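Side-chain contacts in deoxyhypusine hydroxylase (Homo sapiens, PDB 4D50), which catalyses the iron-dependent hydroxylation of deoxyhypusine to hypusine in the translation factor eIF5A, the last step of hypusine formation: residues E62-L67 / R93-E98; Q69-R74 / L150-A155; P228-A233 / H245-A250; A262-A267 / V280-Y285. One frame throughout, in Å; residues are numbered along the deposited sequence.

Contact 1. Residues E62-L67 / R93-E98; sequences ELAYCL and RHEAGE. With FE (Fe (III) ion), chain C; PER (peroxide ion), chain E.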
loop_
_atom_site.group_PDB
_atom_site.type_symbol
_atom_site.label_atom_id
_atom_site.label_comp_id
_atom_site.label_asym_id
_atom_site.label_seq_id
_atom_site.Cartn_x
_atom_site.Cartn_y
_atom_site.Cartn_z
ATOM N N GLU A 62 -6.873 2.815 1.206
ATOM C CA GLU A 62 -6.553 2.873 -0.256
ATOM C C GLU A 62 -6.602 4.363 -0.761
ATOM O O GLU A 62 -5.836 4.804 -1.643
ATOM C CB GLU A 62 -7.521 2.021 -1.017
ATOM C CG GLU A 62 -6.967 1.216 -2.178
ATOM C CD GLU A 62 -6.149 0.030 -1.691
ATOM O OE1 GLU A 62 -6.626 -0.760 -0.853
ATOM O OE2 GLU A 62 -4.969 -0.008 -2.069
ATOM N N LEU A 63 -7.532 5.098 -0.199
ATOM C CA LEU A 63 -7.612 6.525 -0.518
ATOM C C LEU A 63 -6.298 7.132 -0.212
ATOM O O LEU A 63 -5.771 7.973 -0.969
ATOM C CB LEU A 63 -8.682 7.248 0.267
ATOM C CG LEU A 63 -10.107 6.682 0.247
ATOM C CD1 LEU A 63 -10.946 7.452 1.221
ATOM C CD2 LEU A 63 -10.673 6.794 -1.126
ATOM N N ALA A 64 -5.837 6.877 1.005
ATOM C CA ALA A 64 -4.558 7.519 1.413
ATOM C C ALA A 64 -3.414 7.007 0.546
ATOM O O ALA A 64 -2.550 7.816 0.145
ATOM C CB ALA A 64 -4.222 7.243 2.889
ATOM N N TYR A 65 -3.354 5.719 0.257
ATOM C CA TYR A 65 -2.319 5.200 -0.614
ATOM C C TYR A 65 -2.274 5.891 -1.975
ATOM O O TYR A 65 -1.246 6.350 -2.445
ATOM C CB TYR A 65 -2.523 3.705 -0.831
ATOM C CG TYR A 65 -1.600 3.037 -1.803
ATOM C CD1 TYR A 65 -0.273 2.775 -1.483
ATOM C CD2 TYR A 65 -2.012 2.801 -3.119
ATOM C CE1 TYR A 65 0.592 2.171 -2.417
ATOM C CE2 TYR A 65 -1.196 2.167 -4.026
ATOM C CZ TYR A 65 0.123 1.934 -3.706
ATOM O OH TYR A 65 0.877 1.303 -4.618
ATOM N N CYS A 66 -3.443 6.078 -2.540
ATOM C CA CYS A 66 -3.601 6.736 -3.841
ATOM C C CYS A 66 -3.103 8.168 -3.786
ATOM O O CYS A 66 -2.397 8.571 -4.696
ATOM C CB CYS A 66 -5.031 6.685 -4.407
ATOM S SG CYS A 66 -5.440 5.033 -5.001
ATOM N N LEU A 67 -3.429 8.921 -2.711
ATOM C CA LEU A 67 -2.979 10.325 -2.647
ATOM C C LEU A 67 -1.472 10.368 -2.557
ATOM O O LEU A 67 -0.815 11.328 -2.993
ATOM C CB LEU A 67 -3.605 11.037 -1.420
ATOM C CG LEU A 67 -5.146 11.262 -1.546
ATOM C CD1 LEU A 67 -5.681 11.854 -0.278
ATOM C CD2 LEU A 67 -5.523 12.129 -2.757
ATOM N N ARG A 93 -4.176 5.380 9.435
ATOM C CA ARG A 93 -3.262 6.425 9.857
ATOM C C ARG A 93 -1.886 6.114 9.323
ATOM O O ARG A 93 -1.175 7.040 8.883
ATOM C CB ARG A 93 -3.260 6.591 11.423
ATOM C CG ARG A 93 -4.642 7.029 11.991
ATOM C CD ARG A 93 -4.619 7.139 13.527
ATOM N NE ARG A 93 -3.582 8.108 13.872
ATOM C CZ ARG A 93 -2.676 8.043 14.835
ATOM N NH1 ARG A 93 -2.651 7.060 15.722
ATOM N NH2 ARG A 93 -1.764 9.011 14.911
ATOM N N HIS A 94 -1.494 4.840 9.354
ATOM C CA HIS A 94 -0.190 4.424 8.801
ATOM C C HIS A 94 -0.139 4.838 7.343
ATOM O O HIS A 94 0.864 5.498 6.880
ATOM C CB HIS A 94 0.097 2.915 8.961
ATOM C CG HIS A 94 0.473 2.251 7.695
ATOM N ND1 HIS A 94 1.703 2.410 7.092
ATOM C CD2 HIS A 94 -0.244 1.433 6.905
ATOM C CE1 HIS A 94 1.701 1.741 5.953
ATOM N NE2 HIS A 94 0.536 1.129 5.829
ATOM N N GLU A 95 -1.189 4.524 6.610
ATOM C CA GLU A 95 -1.182 4.765 5.173
ATOM C C GLU A 95 -1.051 6.268 4.860
ATOM O O GLU A 95 -0.416 6.665 3.889
ATOM C CB GLU A 95 -2.406 4.149 4.441
ATOM C CG GLU A 95 -2.119 3.741 3.033
ATOM C CD GLU A 95 -1.124 2.603 2.919
ATOM O OE1 GLU A 95 -1.261 1.521 3.600
ATOM O OE2 GLU A 95 -0.081 2.785 2.212
ATOM N N ALA A 96 -1.699 7.077 5.668
ATOM C CA ALA A 96 -1.638 8.580 5.481
ATOM C C ALA A 96 -0.166 9.026 5.788
ATOM O O ALA A 96 0.338 9.891 5.047
ATOM C CB ALA A 96 -2.630 9.332 6.399
ATOM N N GLY A 97 0.491 8.517 6.849
ATOM C CA GLY A 97 1.876 8.878 7.081
ATOM C C GLY A 97 2.809 8.477 5.966
ATOM O O GLY A 97 3.656 9.243 5.525
ATOM N N GLU A 98 2.687 7.236 5.541
ATOM C CA GLU A 98 3.442 6.798 4.340
ATOM C C GLU A 98 3.212 7.689 3.107
ATOM O O GLU A 98 4.141 7.993 2.390
ATOM C CB GLU A 98 3.133 5.325 3.954
ATOM C CG GLU A 98 3.969 4.853 2.766
ATOM C CD GLU A 98 3.796 3.389 2.419
ATOM O OE1 GLU A 98 3.663 2.562 3.346
ATOM O OE2 GLU A 98 3.917 3.093 1.210
HETATM FE FE FE C . -0.235 -0.170 4.179
HETATM O O1 PER E . -2.058 -1.087 5.072
HETATM O O2 PER E . -2.703 -2.484 4.964
HETATM O O HOH W 1 1.457 0.410 2.936
HETATM O O HOH W 2 -1.019 -1.046 2.389
#

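Contact 2. Residues Q69-R74 / L150-A155; sequences QMQDAR and LSVDPA. With GAI (guanidine), chain I.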
loop_
_atom_site.group_PDB
_atom_site.type_symbol
_atom_site.label_atom_id
_atom_site.label_comp_id
_atom_site.label_asym_id
_atom_site.label_seq_id
_atom_site.Cartn_x
_atom_site.Cartn_y
_atom_site.Cartn_z
ATOM N N GLN A 69 0.687 8.151 -3.907
ATOM C CA GLN A 69 1.229 7.772 -5.208
ATOM C C GLN A 69 1.063 8.863 -6.258
ATOM O O GLN A 69 1.897 8.928 -7.203
ATOM C CB GLN A 69 0.567 6.434 -5.670
ATOM C CG GLN A 69 0.840 5.304 -4.726
ATOM C CD GLN A 69 2.264 4.887 -4.672
ATOM O OE1 GLN A 69 2.808 4.554 -5.681
ATOM N NE2 GLN A 69 2.864 4.876 -3.469
ATOM N N MET A 70 0.015 9.716 -6.061
ATOM C CA MET A 70 -0.279 10.859 -6.912
ATOM C C MET A 70 0.796 11.947 -6.835
ATOM O O MET A 70 0.975 12.730 -7.764
ATOM C CB MET A 70 -1.634 11.376 -6.622
ATOM C CG MET A 70 -2.747 10.416 -7.063
ATOM S SD MET A 70 -4.340 10.806 -6.351
ATOM C CE MET A 70 -4.898 12.013 -7.503
ATOM N N GLN A 71 1.497 11.970 -5.726
ATOM C CA GLN A 71 2.634 12.882 -5.476
ATOM C C GLN A 71 2.271 14.375 -5.596
ATOM O O GLN A 71 3.129 15.193 -5.971
ATOM C CB GLN A 71 3.815 12.511 -6.310
ATOM C CG GLN A 71 4.412 11.164 -5.820
ATOM C CD GLN A 71 5.805 10.954 -6.360
ATOM O OE1 GLN A 71 5.976 10.765 -7.553
ATOM N NE2 GLN A 71 6.769 10.913 -5.486
ATOM N N ASP A 72 1.008 14.688 -5.312
ATOM C CA ASP A 72 0.488 16.020 -5.462
ATOM C C ASP A 72 0.391 16.668 -4.099
ATOM O O ASP A 72 -0.374 16.288 -3.199
ATOM C CB ASP A 72 -0.817 15.989 -6.215
ATOM C CG ASP A 72 -1.257 17.362 -6.689
ATOM O OD1 ASP A 72 -1.004 18.349 -5.979
ATOM O OD2 ASP A 72 -1.874 17.420 -7.793
ATOM N N ALA A 73 1.215 17.686 -3.914
ATOM C CA ALA A 73 1.296 18.397 -2.603
ATOM C C ALA A 73 -0.061 18.944 -2.154
ATOM O O ALA A 73 -0.252 19.229 -1.008
ATOM C CB ALA A 73 2.399 19.520 -2.672
ATOM N N ARG A 74 -0.986 19.091 -3.074
ATOM C CA ARG A 74 -2.362 19.540 -2.727
ATOM C C ARG A 74 -3.082 18.603 -1.742
ATOM O O ARG A 74 -4.020 18.998 -1.116
ATOM C CB ARG A 74 -3.242 19.795 -3.940
ATOM C CG ARG A 74 -2.805 21.029 -4.752
ATOM C CD ARG A 74 -3.934 21.675 -5.577
ATOM N NE ARG A 74 -4.486 22.810 -4.859
ATOM C CZ ARG A 74 -3.894 23.999 -4.795
ATOM N NH1 ARG A 74 -2.744 24.205 -5.450
ATOM N NH2 ARG A 74 -4.439 24.982 -4.065
ATOM N N LEU A 150 6.524 0.843 -10.927
ATOM C CA LEU A 150 6.171 2.241 -11.114
ATOM C C LEU A 150 5.649 2.859 -9.839
ATOM O O LEU A 150 5.460 4.096 -9.776
ATOM C CB LEU A 150 5.171 2.416 -12.250
ATOM C CG LEU A 150 5.656 1.972 -13.657
ATOM C CD1 LEU A 150 4.550 1.968 -14.665
ATOM C CD2 LEU A 150 6.845 2.810 -14.140
ATOM N N SER A 151 5.508 2.037 -8.830
ATOM C CA SER A 151 5.120 2.482 -7.500
ATOM C C SER A 151 6.107 3.440 -6.948
ATOM O O SER A 151 7.328 3.341 -7.237
ATOM C CB SER A 151 4.947 1.295 -6.525
ATOM O OG SER A 151 6.073 0.467 -6.504
ATOM N N VAL A 152 5.629 4.322 -6.078
ATOM C CA VAL A 152 6.516 5.061 -5.234
ATOM C C VAL A 152 6.642 4.351 -3.903
ATOM O O VAL A 152 5.655 4.231 -3.161
ATOM C CB VAL A 152 5.975 6.488 -4.972
ATOM C CG1 VAL A 152 6.965 7.286 -4.092
ATOM C CG2 VAL A 152 5.609 7.210 -6.273
ATOM N N ASP A 153 7.836 3.885 -3.594
ATOM C CA ASP A 153 8.048 2.966 -2.478
ATOM C C ASP A 153 8.485 3.700 -1.248
ATOM O O ASP A 153 9.048 4.825 -1.339
ATOM C CB ASP A 153 9.122 1.921 -2.865
ATOM C CG ASP A 153 8.721 1.069 -4.084
ATOM O OD1 ASP A 153 7.464 0.855 -4.310
ATOM O OD2 ASP A 153 9.620 0.684 -4.826
ATOM N N PRO A 154 8.292 3.114 -0.064
ATOM C CA PRO A 154 8.709 3.816 1.133
ATOM C C PRO A 154 10.191 3.885 1.369
ATOM O O PRO A 154 10.564 4.567 2.281
ATOM C CB PRO A 154 8.099 2.980 2.270
ATOM C CG PRO A 154 7.674 1.701 1.635
ATOM C CD PRO A 154 7.341 2.031 0.263
ATOM N N ALA A 155 10.979 3.122 0.620
ATOM C CA ALA A 155 12.427 3.111 0.695
ATOM C C ALA A 155 13.000 2.739 -0.614
ATOM O O ALA A 155 12.423 2.008 -1.331
ATOM C CB ALA A 155 13.003 2.221 1.772
HETATM C C GAI I . -3.546 19.707 -8.064
HETATM N N1 GAI I . -2.837 20.567 -7.511
HETATM N N2 GAI I . -4.482 19.092 -7.348
HETATM N N3 GAI I . -3.317 19.387 -9.341
#

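Contact 3. Residues P228-A233 / H245-A250; sequences PQLAAA and HECAEA. With FE (Fe (III) ion), chain D; PER (peroxide ion), chain E.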
loop_
_atom_site.group_PDB
_atom_site.type_symbol
_atom_site.label_atom_id
_atom_site.label_comp_id
_atom_site.label_asym_id
_atom_site.label_seq_id
_atom_site.Cartn_x
_atom_site.Cartn_y
_atom_site.Cartn_z
ATOM N N PRO A 228 1.973 -20.401 -1.467
ATOM C CA PRO A 228 1.732 -21.173 -0.296
ATOM C C PRO A 228 1.915 -20.377 0.949
ATOM O O PRO A 228 1.105 -20.481 1.831
ATOM C CB PRO A 228 2.751 -22.332 -0.399
ATOM C CG PRO A 228 3.035 -22.457 -1.845
ATOM C CD PRO A 228 2.835 -21.101 -2.438
ATOM N N GLN A 229 2.996 -19.588 1.048
ATOM C CA GLN A 229 3.242 -18.795 2.225
ATOM C C GLN A 229 2.257 -17.667 2.369
ATOM O O GLN A 229 1.851 -17.358 3.483
ATOM C CB GLN A 229 4.696 -18.335 2.205
ATOM C CG GLN A 229 5.641 -19.514 2.559
ATOM C CD GLN A 229 5.741 -19.691 4.065
ATOM O OE1 GLN A 229 6.057 -18.744 4.789
ATOM N NE2 GLN A 229 5.480 -20.905 4.540
ATOM N N LEU A 230 1.870 -17.048 1.262
ATOM C CA LEU A 230 0.833 -15.973 1.294
ATOM C C LEU A 230 -0.513 -16.494 1.725
ATOM O O LEU A 230 -1.173 -15.907 2.590
ATOM C CB LEU A 230 0.682 -15.355 -0.050
ATOM C CG LEU A 230 1.835 -14.402 -0.502
ATOM C CD1 LEU A 230 1.695 -14.081 -1.978
ATOM C CD2 LEU A 230 1.846 -13.142 0.312
ATOM N N ALA A 231 -0.847 -17.650 1.206
ATOM C CA ALA A 231 -2.103 -18.342 1.628
ATOM C C ALA A 231 -2.095 -18.813 3.081
ATOM O O ALA A 231 -3.089 -18.653 3.814
ATOM C CB ALA A 231 -2.412 -19.471 0.717
ATOM N N ALA A 232 -0.971 -19.343 3.541
ATOM C CA ALA A 232 -0.789 -19.708 4.982
ATOM C C ALA A 232 -0.911 -18.506 5.907
ATOM O O ALA A 232 -1.456 -18.584 6.974
ATOM C CB ALA A 232 0.549 -20.332 5.179
ATOM N N ALA A 233 -0.276 -17.395 5.554
ATOM C CA ALA A 233 -0.423 -16.144 6.354
ATOM C C ALA A 233 -1.904 -15.725 6.407
ATOM O O ALA A 233 -2.382 -15.307 7.429
ATOM C CB ALA A 233 0.485 -15.023 5.842
ATOM N N HIS A 245 -4.854 -8.972 5.353
ATOM C CA HIS A 245 -5.393 -8.205 4.177
ATOM C C HIS A 245 -4.382 -8.023 3.047
ATOM O O HIS A 245 -4.721 -8.212 1.861
ATOM C CB HIS A 245 -5.976 -6.858 4.598
ATOM C CG HIS A 245 -5.459 -5.725 3.800
ATOM N ND1 HIS A 245 -5.947 -5.447 2.542
ATOM C CD2 HIS A 245 -4.567 -4.751 4.093
ATOM C CE1 HIS A 245 -5.295 -4.413 2.053
ATOM N NE2 HIS A 245 -4.519 -3.917 3.000
ATOM N N GLU A 246 -3.113 -7.697 3.379
ATOM C CA GLU A 246 -2.135 -7.466 2.365
ATOM C C GLU A 246 -1.807 -8.758 1.603
ATOM O O GLU A 246 -1.637 -8.725 0.379
ATOM C CB GLU A 246 -0.877 -6.819 3.008
ATOM C CG GLU A 246 -0.179 -5.838 2.105
ATOM C CD GLU A 246 -1.037 -4.667 1.736
ATOM O OE1 GLU A 246 -1.522 -3.950 2.608
ATOM O OE2 GLU A 246 -1.240 -4.503 0.518
ATOM N N CYS A 247 -1.780 -9.853 2.346
ATOM C CA CYS A 247 -1.577 -11.216 1.814
ATOM C C CYS A 247 -2.731 -11.601 0.882
ATOM O O CYS A 247 -2.513 -12.093 -0.205
ATOM C CB CYS A 247 -1.347 -12.210 2.932
ATOM S SG CYS A 247 0.284 -12.015 3.670
ATOM N N ALA A 248 -3.958 -11.233 1.262
ATOM C CA ALA A 248 -5.101 -11.504 0.441
ATOM C C ALA A 248 -5.011 -10.700 -0.888
ATOM O O ALA A 248 -5.285 -11.218 -1.997
ATOM C CB ALA A 248 -6.355 -11.134 1.192
ATOM N N GLU A 249 -4.661 -9.413 -0.785
ATOM C CA GLU A 249 -4.462 -8.589 -1.966
ATOM C C GLU A 249 -3.413 -9.174 -2.868
ATOM O O GLU A 249 -3.606 -9.172 -4.074
ATOM C CB GLU A 249 -4.039 -7.164 -1.600
ATOM C CG GLU A 249 -5.148 -6.199 -1.280
ATOM C CD GLU A 249 -4.858 -4.745 -1.745
ATOM O OE1 GLU A 249 -3.924 -4.413 -2.521
ATOM O OE2 GLU A 249 -5.620 -3.895 -1.313
ATOM N N ALA A 250 -2.277 -9.630 -2.295
ATOM C CA ALA A 250 -1.222 -10.268 -3.101
ATOM C C ALA A 250 -1.703 -11.494 -3.865
ATOM O O ALA A 250 -1.441 -11.669 -5.066
ATOM C CB ALA A 250 -0.017 -10.577 -2.222
HETATM FE FE FE D . -2.930 -2.405 2.796
HETATM O O1 PER E . -2.058 -1.087 5.072
HETATM O O2 PER E . -2.703 -2.484 4.964
HETATM O O HOH W 3 -3.032 -2.473 0.640
HETATM O O HOH W 2 -1.019 -1.046 2.389
#

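Contact 4. Residues A262-A267 / V280-Y285; sequences ALQAHA and VALDMY. With GAI (guanidine), chain F.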
loop_
_atom_site.group_PDB
_atom_site.type_symbol
_atom_site.label_atom_id
_atom_site.label_comp_id
_atom_site.label_asym_id
_atom_site.label_seq_id
_atom_site.Cartn_x
_atom_site.Cartn_y
_atom_site.Cartn_z
ATOM N N ALA A 262 -8.002 -19.880 -2.071
ATOM C CA ALA A 262 -7.715 -19.349 -0.715
ATOM C C ALA A 262 -8.542 -18.125 -0.376
ATOM O O ALA A 262 -8.989 -17.954 0.743
ATOM C CB ALA A 262 -6.210 -19.055 -0.542
ATOM N N LEU A 263 -8.703 -17.228 -1.332
ATOM C CA LEU A 263 -9.508 -16.046 -1.125
ATOM C C LEU A 263 -10.993 -16.461 -0.865
ATOM O O LEU A 263 -11.660 -15.879 -0.032
ATOM C CB LEU A 263 -9.459 -15.157 -2.353
ATOM C CG LEU A 263 -8.073 -14.571 -2.654
ATOM C CD1 LEU A 263 -7.921 -14.045 -4.057
ATOM C CD2 LEU A 263 -7.887 -13.495 -1.632
ATOM N N GLN A 264 -11.514 -17.416 -1.622
ATOM C CA GLN A 264 -12.929 -17.816 -1.400
ATOM C C GLN A 264 -13.032 -18.380 -0.005
ATOM O O GLN A 264 -14.035 -18.200 0.666
ATOM C CB GLN A 264 -13.381 -18.854 -2.436
ATOM C CG GLN A 264 -14.764 -19.485 -2.243
ATOM C CD GLN A 264 -15.840 -18.446 -2.251
ATOM O OE1 GLN A 264 -16.902 -18.618 -1.620
ATOM N NE2 GLN A 264 -15.606 -17.356 -2.961
ATOM N N ALA A 265 -12.022 -19.132 0.419
ATOM C CA ALA A 265 -12.037 -19.727 1.753
ATOM C C ALA A 265 -12.228 -18.692 2.834
ATOM O O ALA A 265 -12.755 -18.986 3.894
ATOM C CB ALA A 265 -10.765 -20.545 2.017
ATOM N N HIS A 266 -11.766 -17.460 2.605
ATOM C CA HIS A 266 -11.781 -16.443 3.665
ATOM C C HIS A 266 -12.820 -15.360 3.369
ATOM O O HIS A 266 -12.885 -14.358 4.068
ATOM C CB HIS A 266 -10.327 -15.874 3.856
ATOM C CG HIS A 266 -9.393 -16.897 4.388
ATOM N ND1 HIS A 266 -9.297 -17.195 5.726
ATOM C CD2 HIS A 266 -8.640 -17.832 3.749
ATOM C CE1 HIS A 266 -8.537 -18.258 5.898
ATOM N NE2 HIS A 266 -8.074 -18.629 4.728
ATOM N N ALA A 267 -13.665 -15.545 2.370
ATOM C CA ALA A 267 -14.618 -14.471 2.009
ATOM C C ALA A 267 -15.671 -14.179 3.088
ATOM O O ALA A 267 -16.275 -13.091 3.054
ATOM C CB ALA A 267 -15.289 -14.807 0.689
ATOM N N VAL A 280 -13.099 -7.930 -3.190
ATOM C CA VAL A 280 -12.553 -7.129 -4.232
ATOM C C VAL A 280 -11.659 -7.979 -5.150
ATOM O O VAL A 280 -11.772 -7.862 -6.378
ATOM C CB VAL A 280 -11.825 -5.890 -3.647
ATOM C CG1 VAL A 280 -11.073 -5.120 -4.719
ATOM C CG2 VAL A 280 -12.871 -4.984 -2.984
ATOM N N ALA A 281 -10.812 -8.842 -4.574
ATOM C CA ALA A 281 -9.884 -9.675 -5.367
ATOM C C ALA A 281 -10.676 -10.632 -6.275
ATOM O O ALA A 281 -10.388 -10.716 -7.503
ATOM C CB ALA A 281 -8.911 -10.446 -4.471
ATOM N N LEU A 282 -11.678 -11.277 -5.688
ATOM C CA LEU A 282 -12.522 -12.196 -6.465
ATOM C C LEU A 282 -13.314 -11.450 -7.511
ATOM O O LEU A 282 -13.425 -11.932 -8.621
ATOM C CB LEU A 282 -13.412 -13.009 -5.550
ATOM C CG LEU A 282 -12.661 -14.014 -4.645
ATOM C CD1 LEU A 282 -13.512 -14.519 -3.509
ATOM C CD2 LEU A 282 -12.007 -15.183 -5.396
ATOM N N ASP A 283 -13.878 -10.280 -7.168
ATOM C CA ASP A 283 -14.618 -9.471 -8.121
ATOM C C ASP A 283 -13.765 -9.029 -9.270
ATOM O O ASP A 283 -14.249 -8.999 -10.382
ATOM C CB ASP A 283 -15.301 -8.244 -7.489
ATOM C CG ASP A 283 -16.511 -8.603 -6.606
ATOM O OD1 ASP A 283 -16.962 -9.748 -6.535
ATOM O OD2 ASP A 283 -16.959 -7.712 -5.871
ATOM N N MET A 284 -12.481 -8.773 -9.036
ATOM C CA MET A 284 -11.626 -8.343 -10.149
ATOM C C MET A 284 -11.367 -9.501 -11.092
ATOM O O MET A 284 -11.292 -9.328 -12.297
ATOM C CB MET A 284 -10.335 -7.711 -9.650
ATOM C CG MET A 284 -10.602 -6.471 -8.795
ATOM S SD MET A 284 -11.466 -5.130 -9.616
ATOM C CE MET A 284 -11.857 -3.971 -8.277
ATOM N N TYR A 285 -11.201 -10.685 -10.525
ATOM C CA TYR A 285 -11.002 -11.881 -11.355
ATOM C C TYR A 285 -12.235 -12.141 -12.206
ATOM O O TYR A 285 -12.108 -12.412 -13.412
ATOM C CB TYR A 285 -10.676 -13.097 -10.532
ATOM C CG TYR A 285 -10.653 -14.351 -11.373
ATOM C CD1 TYR A 285 -9.694 -14.525 -12.325
ATOM C CD2 TYR A 285 -11.683 -15.304 -11.285
ATOM C CE1 TYR A 285 -9.688 -15.640 -13.138
ATOM C CE2 TYR A 285 -11.701 -16.415 -12.106
ATOM C CZ TYR A 285 -10.691 -16.578 -13.010
ATOM O OH TYR A 285 -10.645 -17.676 -13.819
HETATM C C GAI F . -16.753 -12.595 -5.530
HETATM N N1 GAI F . -16.671 -12.384 -6.781
HETATM N N2 GAI F . -17.033 -13.811 -5.132
HETATM N N3 GAI F . -16.531 -11.661 -4.603
#

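Contact 1. Residues E62-L67 / R93-E98
E95, A64 and Y65 carry this buried contact. The E95 chain bends at chi2 (66°) and runs beside the Y65 side chain, both pointing the same way. Its CG packs 3.6 Å from the backbone N of Y65. Its OE2 lies at the edge of the tyrosine ring, near the ring plane and 3.7 Å from CD1. The carboxylate is turned 75° against that ring. CG of Y65 is anti to its own backbone N, and the ring leads on to a hydroxyl that hydrogen-bonds to OH of Y216. A64 fills the space between the backbones: its CB sits 3.8 Å from A96 N and touches CB of E95. The helical segments 62-67 and 93-98 run side by side, 4° from parallel, with axes 8.1 Å apart. This is the stacking of equivalent helices in successive HEAT-like repeats, here the first and second. The small side chains of A64 and A96 are consistent with so close an approach. The same E95 is an iron ligand. OE1 binds the iron(III) ion at 2.1 Å, while OE2 stays 3.6 Å from it, so the carboxylate binds through one oxygen. H94 NE2, H212, one peroxide oxygen and two waters complete the site. H94 ND1 is hydrogen-bonded to T126 OG1, which helps fix the imidazole. One of the iron-bound waters lies 2.9 Å from E95 OE2.

Contact 2. Residues Q69-R74 / L150-A155
Q69 and V152 are the closest pair of the two backbones, CA to CA 5.9 Å, the first near the end of helix 57-70 and the second in an irregular loop. That helix belongs to the first HEAT-like repeat, and the loop is part of the long link between helices 121-140 and 163-171. Past the helix, Q71 takes a positive phi of 58°, and D72 makes an Asx turn through a bond from R74 N to its OD1. The side chains of Q69 and V152 slide past each other in opposite directions. The main link is the amide of Q69, which grips both polar backbone atoms of V152. V152 N donates to Q69 OE1 at 2.9 Å, and Q69 NE2 donates to V152 O, also at 2.9 Å. Both bonds are nearly straight and lie in the carbonyl plane of the acceptor, on a lone pair. The Q69 chain bends at chi2 (-67°), which swings its amide across to the loop. A leucine in its place would probably leave V152 N and O without these partners and let the loop shift. Within the loop, S151 OG donates to D153 OD1 at 2.6 Å, and D153 OD2 forms a salt bridge with R188 of helix 177-190. The side chains of Q71 and V152 approach each other from opposite directions. Q71 NE2 hydrogen-bonds to A102 O and to E143 OE2, and Q71 CD rests 3.8 Å from V152 CG2.

Contact 3. Residues P228-A233 / H245-A250
Apolar packing joins L230 and A233 to C247 and A250, all four of them buried. L230 uses both methyl groups. CD1 touches A250 CB at 3.9 Å, and CD2 touches C247 SG, also at 3.9 Å. CG of L230 is anti to its own carbonyl carbon (chi1 -74°), which directs the isobutyl end at the second helix. C247 meets the first helix at two levels. Its SG rests 3.7 Å from A233 CB, and its CB rests 3.7 Å from the carbonyl O of L230. These are van der Waals contacts, and no hydrogen bond crosses between the segments. The segments 228-233 and 245-250 run roughly antiparallel, at 141°, and their axes come within 8.7 Å. L218 of helix 208-221 and L251 and I254 further along helix 241-254 also pack on L230.

Metal coordination occupies another side of helix 241-254. H245 NE2 binds an iron(III) ion at 2.2 Å, and E246 binds the same ion through OE1 at 2.1 Å. One peroxide oxygen lies at the edge of the H245 imidazole, in its plane, and it too is an iron ligand. H61 and two waters complete the coordination. E246 OE2 does not bind the metal, but accepts a hydrogen bond from one of these waters at 2.7 Å. H245 ND1 is hydrogen-bonded to S277 OG.

One helix thus packs against a helix of the preceding repeat and presents adjacent histidine and glutamate ligands to one of the two irons, which is half of the HEAT-repeat peroxo-diiron site of deoxyhypusine hydroxylase.

Contact 4. Residues A262-A267 / V280-Y285
The amide of Q264 meets L282 through NE2, 3.6 Å from CD1, with the two side chains crossing at about a right angle. The second flat group, a bound guanidine, has L282 CB above its plane, 3.4 Å from the central carbon. D283 OD1 approaches it from the N1 and N3 side, a little out of the plane. The setting is the last part of the HEAT-like array, where helix 257-265 of the fifth repeat packs on helix 272-289. L282 CB lies over one face of the guanidine, while CD1 and CD2 turn to the other segment. Its CD2 lies 4.0 Å from L263 CB. L263 has its CG anti to its carbonyl carbon (chi1 -65°), and its CD1 reaches A281 CB at 3.8 Å. A248 and L260 extend this apolar patch. No hydrogen bond joins the two segments. D283 does not touch the 262-267 segment; its OD1 binds the guanidine, whose pocket also includes E279 and E286. With an alanine in place of D283, the guanidine would probably lose its hold at N1 and N3 and be freer to turn over L282. OD1 sits between two guanidine nitrogens: N1 donates to it at 2.7 Å, and N3 makes a weak bond at 2.8 Å.

From the N terminus, contact 1 closes the first loop, joining helix 57-70 to helix 90-103. Contact 2 starts on the same helix 57-70 before that loop is shut and ends in the linker at 150-155, so the two cross. They touch where E98 packs on P154. Contacts 3 and 4 follow in series, each closing a short loop in the second HEAT range. They meet directly: A248 packs on L263, and A231 on A262. Contact 1 and contact 3 come from different HEAT ranges, yet both reach the peroxide and share a water between the two irons. Contacts 2 and 4 lie on opposite sides of the chain's centre.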